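PDB 5I01: phosphoheptose isomerase from Neisseria gonorrhoeae, which probably catalyses the zinc-dependent isomerisation of sedoheptulose 7-phosphate to D-glycero-D-manno-heptose 7-phosphate, the entry step of a heptose biosynthesis pathway. Local coordinates for residues 36-41 with 143-148; 129-134 with 153-158. The protein carries 1 engineered substitution. All blocks are in the same frame, centred on the assembly; numbering follows the deposited sequence.

Contact 1 (36-41 with 143-148)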
ATOM      1  N   ALA A  36       6.501  24.787  -8.524  1.00 39.24           N
ATOM      2  CA  ALA A  36       6.771  24.972  -7.107  1.00 38.39           C
ATOM      3  C   ALA A  36       6.035  26.192  -6.534  1.00 38.89           C
ATOM      4  O   ALA A  36       5.458  26.119  -5.440  1.00 36.95           O
ATOM      5  CB  ALA A  36       8.268  25.100  -6.882  1.00 39.33           C
ATOM      6  N   GLU A  37       6.069  27.306  -7.269  1.00 40.48           N
ATOM      7  CA  GLU A  37       5.347  28.529  -6.884  1.00 42.16           C
ATOM      8  C   GLU A  37       3.862  28.242  -6.698  1.00 41.07           C
ATOM      9  O   GLU A  37       3.269  28.650  -5.701  1.00 38.34           O
ATOM     10  CB  GLU A  37       5.554  29.655  -7.921  1.00 45.03           C
ATOM     11  CG  GLU A  37       6.912  30.356  -7.807  1.00 48.66           C
ATOM     12  CD  GLU A  37       7.216  31.363  -8.925  1.00 52.73           C
ATOM     13  OE1 GLU A  37       6.549  31.347  -9.990  1.00 54.25           O
ATOM     14  OE2 GLU A  37       8.152  32.181  -8.737  1.00 52.74           O
ATOM     15  N   LEU A  38       3.281  27.518  -7.654  1.00 40.93           N
ATOM     16  CA  LEU A  38       1.878  27.099  -7.578  1.00 42.16           C
ATOM     17  C   LEU A  38       1.555  26.240  -6.343  1.00 40.98           C
ATOM     18  O   LEU A  38       0.497  26.402  -5.738  1.00 42.64           O
ATOM     19  CB  LEU A  38       1.485  26.341  -8.848  1.00 43.58           C
ATOM     20  CG  LEU A  38       0.045  25.832  -8.915  1.00 44.90           C
ATOM     21  CD1 LEU A  38      -0.946  26.957  -8.646  1.00 45.70           C
ATOM     22  CD2 LEU A  38      -0.216  25.187 -10.266  1.00 45.16           C
ATOM     23  N   MET A  39       2.453  25.327  -5.987  1.00 39.51           N
ATOM     24  CA  MET A  39       2.279  24.505  -4.780  1.00 39.78           C
ATOM     25  C   MET A  39       2.417  25.322  -3.475  1.00 39.05           C
ATOM     26  O   MET A  39       1.704  25.054  -2.512  1.00 38.23           O
ATOM     27  CB  MET A  39       3.241  23.302  -4.786  1.00 39.75           C
ATOM     28  CG  MET A  39       2.848  22.202  -5.765  1.00 40.15           C
ATOM     29  SD  MET A  39       3.855  20.705  -5.640  1.00 41.43           S
ATOM     30  CE  MET A  39       5.390  21.338  -6.283  1.00 43.43           C
ATOM     31  N   LEU A  40       3.320  26.305  -3.455  1.00 38.73           N
ATOM     32  CA  LEU A  40       3.459  27.243  -2.324  1.00 38.91           C
ATOM     33  C   LEU A  40       2.225  28.109  -2.096  1.00 40.21           C
ATOM     34  O   LEU A  40       1.838  28.339  -0.955  1.00 42.45           O
ATOM     35  CB  LEU A  40       4.652  28.173  -2.535  1.00 38.56           C
ATOM     36  CG  LEU A  40       6.031  27.546  -2.373  1.00 39.22           C
ATOM     37  CD1 LEU A  40       7.068  28.380  -3.125  1.00 40.38           C
ATOM     38  CD2 LEU A  40       6.388  27.379  -0.896  1.00 38.96           C
ATOM     39  N   GLN A  41       1.646  28.614  -3.183  1.00 42.92           N
ATOM     40  CA  GLN A  41       0.396  29.388  -3.147  1.00 46.14           C
ATOM     41  C   GLN A  41      -0.756  28.545  -2.582  1.00 45.89           C
ATOM     42  O   GLN A  41      -1.515  29.007  -1.721  1.00 48.06           O
ATOM     43  CB  GLN A  41       0.054  29.875  -4.563  1.00 48.40           C
ATOM     44  CG  GLN A  41      -1.200  30.732  -4.707  1.00 51.72           C
ATOM     45  CD  GLN A  41      -1.655  30.875  -6.164  1.00 56.78           C
ATOM     46  OE1 GLN A  41      -1.861  29.878  -6.879  1.00 57.31           O
ATOM     47  NE2 GLN A  41      -1.830  32.117  -6.607  1.00 58.02           N
ATOM     48  N   HIS A 143      -5.958  23.400  -9.759  1.00 39.25           N
ATOM     49  CA  HIS A 143      -4.903  23.584 -10.759  1.00 39.14           C
ATOM     50  C   HIS A 143      -4.137  22.276 -10.919  1.00 38.86           C
ATOM     51  O   HIS A 143      -4.136  21.447 -10.012  1.00 38.73           O
ATOM     52  CB  HIS A 143      -3.978  24.721 -10.351  1.00 40.76           C
ATOM     53  CG  HIS A 143      -4.706  25.967  -9.954  1.00 44.01           C
ATOM     54  ND1 HIS A 143      -5.624  26.584 -10.773  1.00 46.39           N
ATOM     55  CD2 HIS A 143      -4.667  26.700  -8.815  1.00 47.13           C
ATOM     56  CE1 HIS A 143      -6.114  27.648 -10.163  1.00 48.65           C
ATOM     57  NE2 HIS A 143      -5.547  27.744  -8.973  1.00 48.09           N
ATOM     58  N   VAL A 144      -3.501  22.087 -12.071  1.00 37.58           N
ATOM     59  CA  VAL A 144      -2.854  20.811 -12.402  1.00 37.44           C
ATOM     60  C   VAL A 144      -1.373  21.027 -12.696  1.00 37.03           C
ATOM     61  O   VAL A 144      -0.999  22.030 -13.302  1.00 40.46           O
ATOM     62  CB  VAL A 144      -3.567  20.099 -13.582  1.00 37.57           C
ATOM     63  CG1 VAL A 144      -2.879  18.792 -13.970  1.00 37.49           C
ATOM     64  CG2 VAL A 144      -5.006  19.802 -13.200  1.00 38.72           C
ATOM     65  N   ILE A 145      -0.539  20.098 -12.223  1.00 34.93           N
ATOM     66  CA  ILE A 145       0.872  20.035 -12.596  1.00 33.18           C
ATOM     67  C   ILE A 145       1.090  18.664 -13.214  1.00 33.06           C
ATOM     68  O   ILE A 145       0.995  17.645 -12.529  1.00 32.92           O
ATOM     69  CB  ILE A 145       1.813  20.245 -11.391  1.00 33.59           C
ATOM     70  CG1 ILE A 145       1.613  21.641 -10.803  1.00 32.73           C
ATOM     71  CG2 ILE A 145       3.282  20.043 -11.790  1.00 34.00           C
ATOM     72  CD1 ILE A 145       2.207  21.822  -9.422  1.00 32.75           C
ATOM     73  N   ALA A 146       1.360  18.644 -14.513  1.00 32.51           N
ATOM     74  CA  ALA A 146       1.546  17.403 -15.240  1.00 32.02           C
ATOM     75  C   ALA A 146       3.033  17.104 -15.346  1.00 31.89           C
ATOM     76  O   ALA A 146       3.803  17.959 -15.787  1.00 30.53           O
ATOM     77  CB  ALA A 146       0.932  17.512 -16.626  1.00 32.14           C
ATOM     78  N   LEU A 147       3.429  15.900 -14.924  1.00 31.02           N
ATOM     79  CA  LEU A 147       4.760  15.380 -15.186  1.00 30.22           C
ATOM     80  C   LEU A 147       4.624  14.358 -16.307  1.00 29.42           C
ATOM     81  O   LEU A 147       4.127  13.251 -16.078  1.00 28.49           O
ATOM     82  CB  LEU A 147       5.376  14.764 -13.920  1.00 31.27           C
ATOM     83  CG  LEU A 147       6.001  15.783 -12.953  1.00 31.91           C
ATOM     84  CD1 LEU A 147       4.929  16.695 -12.369  1.00 34.32           C
ATOM     85  CD2 LEU A 147       6.763  15.113 -11.828  1.00 31.69           C
ATOM     86  N   THR A 148       5.046  14.746 -17.516  1.00 29.63           N
ATOM     87  CA  THR A 148       4.927  13.907 -18.723  1.00 29.99           C
ATOM     88  C   THR A 148       6.268  13.643 -19.395  1.00 30.80           C
ATOM     89  O   THR A 148       7.292  14.190 -18.991  1.00 30.56           O
ATOM     90  CB  THR A 148       3.981  14.533 -19.772  1.00 30.75           C
ATOM     91  OG1 THR A 148       4.593  15.695 -20.346  1.00 30.74           O
ATOM     92  CG2 THR A 148       2.631  14.916 -19.145  1.00 30.19           C
TER
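Leu38 and Met39 meet His143 and Ile145 without a hydrogen bond between them; the shortest polar bond in these segments, Leu40 N to Ala36 O at 2.9 Å, stays within the helix that presents both side chains. On the other partner the polar backbone is engaged laterally: His143 pairs with Asp116 and Leu118, Ile145 with Leu118 and Gly120, Val144 with Val164, and Val144 N also with Asp163 OD1. Through the packing of Leu38 and Met39 on His143 and Ile145, helix 29-44 lies against one face of the parallel sheet of this SIS fold. The two short axes approach to 9.8 Å and run at 145°, so the helix runs roughly counter to the strand and slants across it.

Leu38 carries most of the helix's share. Its CG stands anti to the backbone N (chi1 180°), which turns the two methyls toward the strand, CD1 to the imidazole and CD2 to His143 CB and Ile145. CD1 approaches the ring at His143 CD2, 3.7 Å away, and comes at it obliquely. The other branch, CD2, rests 3.8 Å from His143 CB and also reaches Ile145 CG1 at 4.0 Å, the Leu38 and Ile145 side chains sliding past one another in opposite directions. Met39 touches most closely through its CG methylene, 3.7 Å from Ile145 CD1, with the two chains crossing at about a right angle. Met39 packs additionally on Met187 and Ile191 of helix 173-193, while Ile145 is backed by Val117 and Leu166 of neighbouring strands.

The contact buries 214 Å² in all, and its closest approaches are between carbon atoms. With backbone pairing supplied by each element's own surroundings, the chemistry implies that helix and sheet are joined here by apolar packing, without a hydrogen bond between the two segments.

Contact 2 (129-134 with 153-158); sequences NVIEAV and GKIAAM
Ile131, Val130 and Val134 face Ile155 and Met158 across two helices of the alpha-beta-alpha sandwich of the SIS fold, built on a parallel sheet. Strand 143-149 links helix 128-139 to helix 153-158 in the chain, and both helices lie on the same side of the sheet. Their short axes are 9.9 Å apart and only 14° from parallel.

The aliphatic contacts centre on two isoleucines, whose CG1 atoms meet at 3.8 Å where the side chains cross obliquely. Farther along its chain, Ile155 CD1 reaches Val130 CG1 at 3.7 Å, nearly at right angles and on the side nearer the sheet. Ile131 CD1 instead lies 3.9 Å from Lys154 CB, touching the root of a lysine whose chain end leads away from helix 128-139.

No hydrogen bond crosses between 129-134 and 153-158, but the loop that leads into helix 128-139 grips the start of the second segment: Lys154 N bonds Asn126 OD1, and Ile155 pairs through its backbone with Gly125.

The thioether contacts involve Met158. Its CG is anti to the backbone N (chi1 -156°), extending the chain across the gap until SD meets Val134 CG1 at 3.6 Å, tip to tip. Beyond that sulfur, the terminal methyl CE lies 3.5 Å from Ile131 CG2.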
ATOM      1  N   ASN A 129      -6.309   6.732 -16.923  1.00 33.00           N
ATOM      2  CA  ASN A 129      -6.731   7.106 -15.554  1.00 32.30           C
ATOM      3  C   ASN A 129      -6.196   8.455 -15.065  1.00 30.11           C
ATOM      4  O   ASN A 129      -6.882   9.131 -14.293  1.00 30.86           O
ATOM      5  CB  ASN A 129      -6.488   6.003 -14.513  1.00 32.51           C
ATOM      6  CG  ASN A 129      -5.052   5.541 -14.441  1.00 32.72           C
ATOM      7  OD1 ASN A 129      -4.157   6.113 -15.063  1.00 33.58           O
ATOM      8  ND2 ASN A 129      -4.828   4.479 -13.676  1.00 31.80           N
ATOM      9  N   VAL A 130      -5.019   8.855 -15.537  1.00 28.73           N
ATOM     10  CA  VAL A 130      -4.481  10.197 -15.244  1.00 29.12           C
ATOM     11  C   VAL A 130      -5.228  11.302 -16.010  1.00 30.14           C
ATOM     12  O   VAL A 130      -5.452  12.376 -15.464  1.00 28.44           O
ATOM     13  CB  VAL A 130      -2.970  10.303 -15.522  1.00 28.79           C
ATOM     14  CG1 VAL A 130      -2.446  11.681 -15.099  1.00 28.58           C
ATOM     15  CG2 VAL A 130      -2.222   9.184 -14.802  1.00 28.84           C
ATOM     16  N   ILE A 131      -5.614  11.029 -17.261  1.00 32.80           N
ATOM     17  CA  ILE A 131      -6.495  11.933 -18.043  1.00 33.87           C
ATOM     18  C   ILE A 131      -7.839  12.179 -17.336  1.00 35.32           C
ATOM     19  O   ILE A 131      -8.245  13.337 -17.152  1.00 34.92           O
ATOM     20  CB  ILE A 131      -6.767  11.388 -19.478  1.00 33.38           C
ATOM     21  CG1 ILE A 131      -5.484  11.443 -20.339  1.00 32.60           C
ATOM     22  CG2 ILE A 131      -7.925  12.138 -20.157  1.00 31.94           C
ATOM     23  CD1 ILE A 131      -5.552  10.595 -21.601  1.00 31.77           C
ATOM     24  N   GLU A 132      -8.527  11.104 -16.951  1.00 36.38           N
ATOM     25  CA  GLU A 132      -9.806  11.242 -16.237  1.00 38.24           C
ATOM     26  C   GLU A 132      -9.649  12.026 -14.922  1.00 37.50           C
ATOM     27  O   GLU A 132     -10.547  12.795 -14.547  1.00 36.07           O
ATOM     28  CB  GLU A 132     -10.478   9.874 -16.001  1.00 41.22           C
ATOM     29  CG  GLU A 132     -11.270   9.346 -17.195  1.00 43.71           C
ATOM     30  CD  GLU A 132     -12.651   9.998 -17.343  1.00 48.36           C
ATOM     31  OE1 GLU A 132     -13.504   9.857 -16.427  1.00 53.54           O
ATOM     32  OE2 GLU A 132     -12.903  10.646 -18.382  1.00 48.15           O
ATOM     33  N   ALA A 133      -8.509  11.846 -14.244  1.00 36.36           N
ATOM     34  CA  ALA A 133      -8.180  12.627 -13.036  1.00 36.27           C
ATOM     35  C   ALA A 133      -8.031  14.131 -13.307  1.00 36.68           C
ATOM     36  O   ALA A 133      -8.450  14.945 -12.489  1.00 35.36           O
ATOM     37  CB  ALA A 133      -6.920  12.091 -12.371  1.00 36.24           C
ATOM     38  N   VAL A 134      -7.425  14.487 -14.443  1.00 37.89           N
ATOM     39  CA  VAL A 134      -7.296  15.889 -14.871  1.00 38.07           C
ATOM     40  C   VAL A 134      -8.676  16.544 -15.078  1.00 39.24           C
ATOM     41  O   VAL A 134      -8.917  17.675 -14.619  1.00 37.66           O
ATOM     42  CB  VAL A 134      -6.423  16.012 -16.147  1.00 38.86           C
ATOM     43  CG1 VAL A 134      -6.472  17.422 -16.734  1.00 38.90           C
ATOM     44  CG2 VAL A 134      -4.979  15.631 -15.835  1.00 39.47           C
ATOM     45  N   GLY A 153       1.722  13.967 -24.882  1.00 35.80           N
ATOM     46  CA  GLY A 153       0.483  13.211 -25.089  1.00 36.92           C
ATOM     47  C   GLY A 153      -0.799  14.019 -25.020  1.00 37.33           C
ATOM     48  O   GLY A 153      -0.788  15.236 -25.214  1.00 37.14           O
ATOM     49  N   LYS A 154      -1.902  13.337 -24.731  1.00 39.17           N
ATOM     50  CA  LYS A 154      -3.197  14.002 -24.591  1.00 41.57           C
ATOM     51  C   LYS A 154      -3.233  14.956 -23.391  1.00 41.92           C
ATOM     52  O   LYS A 154      -3.923  15.976 -23.436  1.00 41.40           O
ATOM     53  CB  LYS A 154      -4.317  12.982 -24.452  1.00 44.65           C
ATOM     54  CG  LYS A 154      -4.405  11.995 -25.608  1.00 49.56           C
ATOM     55  CD  LYS A 154      -5.850  11.597 -25.892  1.00 54.15           C
ATOM     56  CE  LYS A 154      -5.940  10.444 -26.873  1.00 55.57           C
ATOM     57  NZ  LYS A 154      -5.373   9.195 -26.300  1.00 56.23           N
ATOM     58  N   ILE A 155      -2.486  14.624 -22.333  1.00 42.00           N
ATOM     59  CA  ILE A 155      -2.426  15.444 -21.106  1.00 42.46           C
ATOM     60  C   ILE A 155      -1.892  16.865 -21.355  1.00 42.01           C
ATOM     61  O   ILE A 155      -2.505  17.830 -20.901  1.00 40.76           O
ATOM     62  CB  ILE A 155      -1.653  14.726 -19.963  1.00 41.53           C
ATOM     63  CG1 ILE A 155      -2.470  13.525 -19.467  1.00 41.69           C
ATOM     64  CG2 ILE A 155      -1.383  15.679 -18.798  1.00 41.59           C
ATOM     65  CD1 ILE A 155      -1.694  12.517 -18.642  1.00 41.99           C
ATOM     66  N   ALA A 156      -0.784  16.989 -22.089  1.00 43.15           N
ATOM     67  CA  ALA A 156      -0.227  18.303 -22.453  1.00 43.75           C
ATOM     68  C   ALA A 156      -1.222  19.139 -23.256  1.00 44.45           C
ATOM     69  O   ALA A 156      -1.381  20.337 -22.994  1.00 44.04           O
ATOM     70  CB  ALA A 156       1.070  18.149 -23.230  1.00 42.91           C
ATOM     71  N   ALA A 157      -1.894  18.496 -24.214  1.00 44.41           N
ATOM     72  CA  ALA A 157      -2.966  19.136 -24.998  1.00 44.68           C
ATOM     73  C   ALA A 157      -4.122  19.664 -24.139  1.00 43.09           C
ATOM     74  O   ALA A 157      -4.729  20.666 -24.481  1.00 42.54           O
ATOM     75  CB  ALA A 157      -3.505  18.174 -26.060  1.00 44.41           C
ATOM     76  N   MET A 158      -4.381  19.001 -23.016  1.00 43.59           N
ATOM     77  CA  MET A 158      -5.568  19.221 -22.179  1.00 42.94           C
ATOM     78  C   MET A 158      -5.462  20.366 -21.158  1.00 40.30           C
ATOM     79  O   MET A 158      -6.474  20.753 -20.586  1.00 40.46           O
ATOM     80  CB  MET A 158      -5.862  17.903 -21.441  1.00 44.35           C
ATOM     81  CG  MET A 158      -7.286  17.654 -20.967  1.00 46.58           C
ATOM     82  SD  MET A 158      -7.475  16.137 -19.974  1.00 47.40           S
ATOM     83  CE  MET A 158      -6.132  15.109 -20.553  1.00 42.62           C
TER

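Overall arrangement
The two contacts, centred 15 Å apart, lie on opposite faces of strand 143-149, which is itself part of contact 1. Contact 1 takes the side bearing Ile145, while the residues on the other side support contact 2: Ala146 CB lies 3.7 Å from Ile155 CG2, and Val144 CG1 is 4.2 Å from Val134 CG2. Helices 128-139 and 153-158 pack on one face of the sheet and helix 29-44 on the other. Contact 2 is nearer the predicted substrate site, with the side chains of Ile155 and Ser122 about 4 Å apart, as are those of Val130 and Ser127. Contact 1 is more remote; the Met39 side chain is about 13 Å from a bound zinc ion.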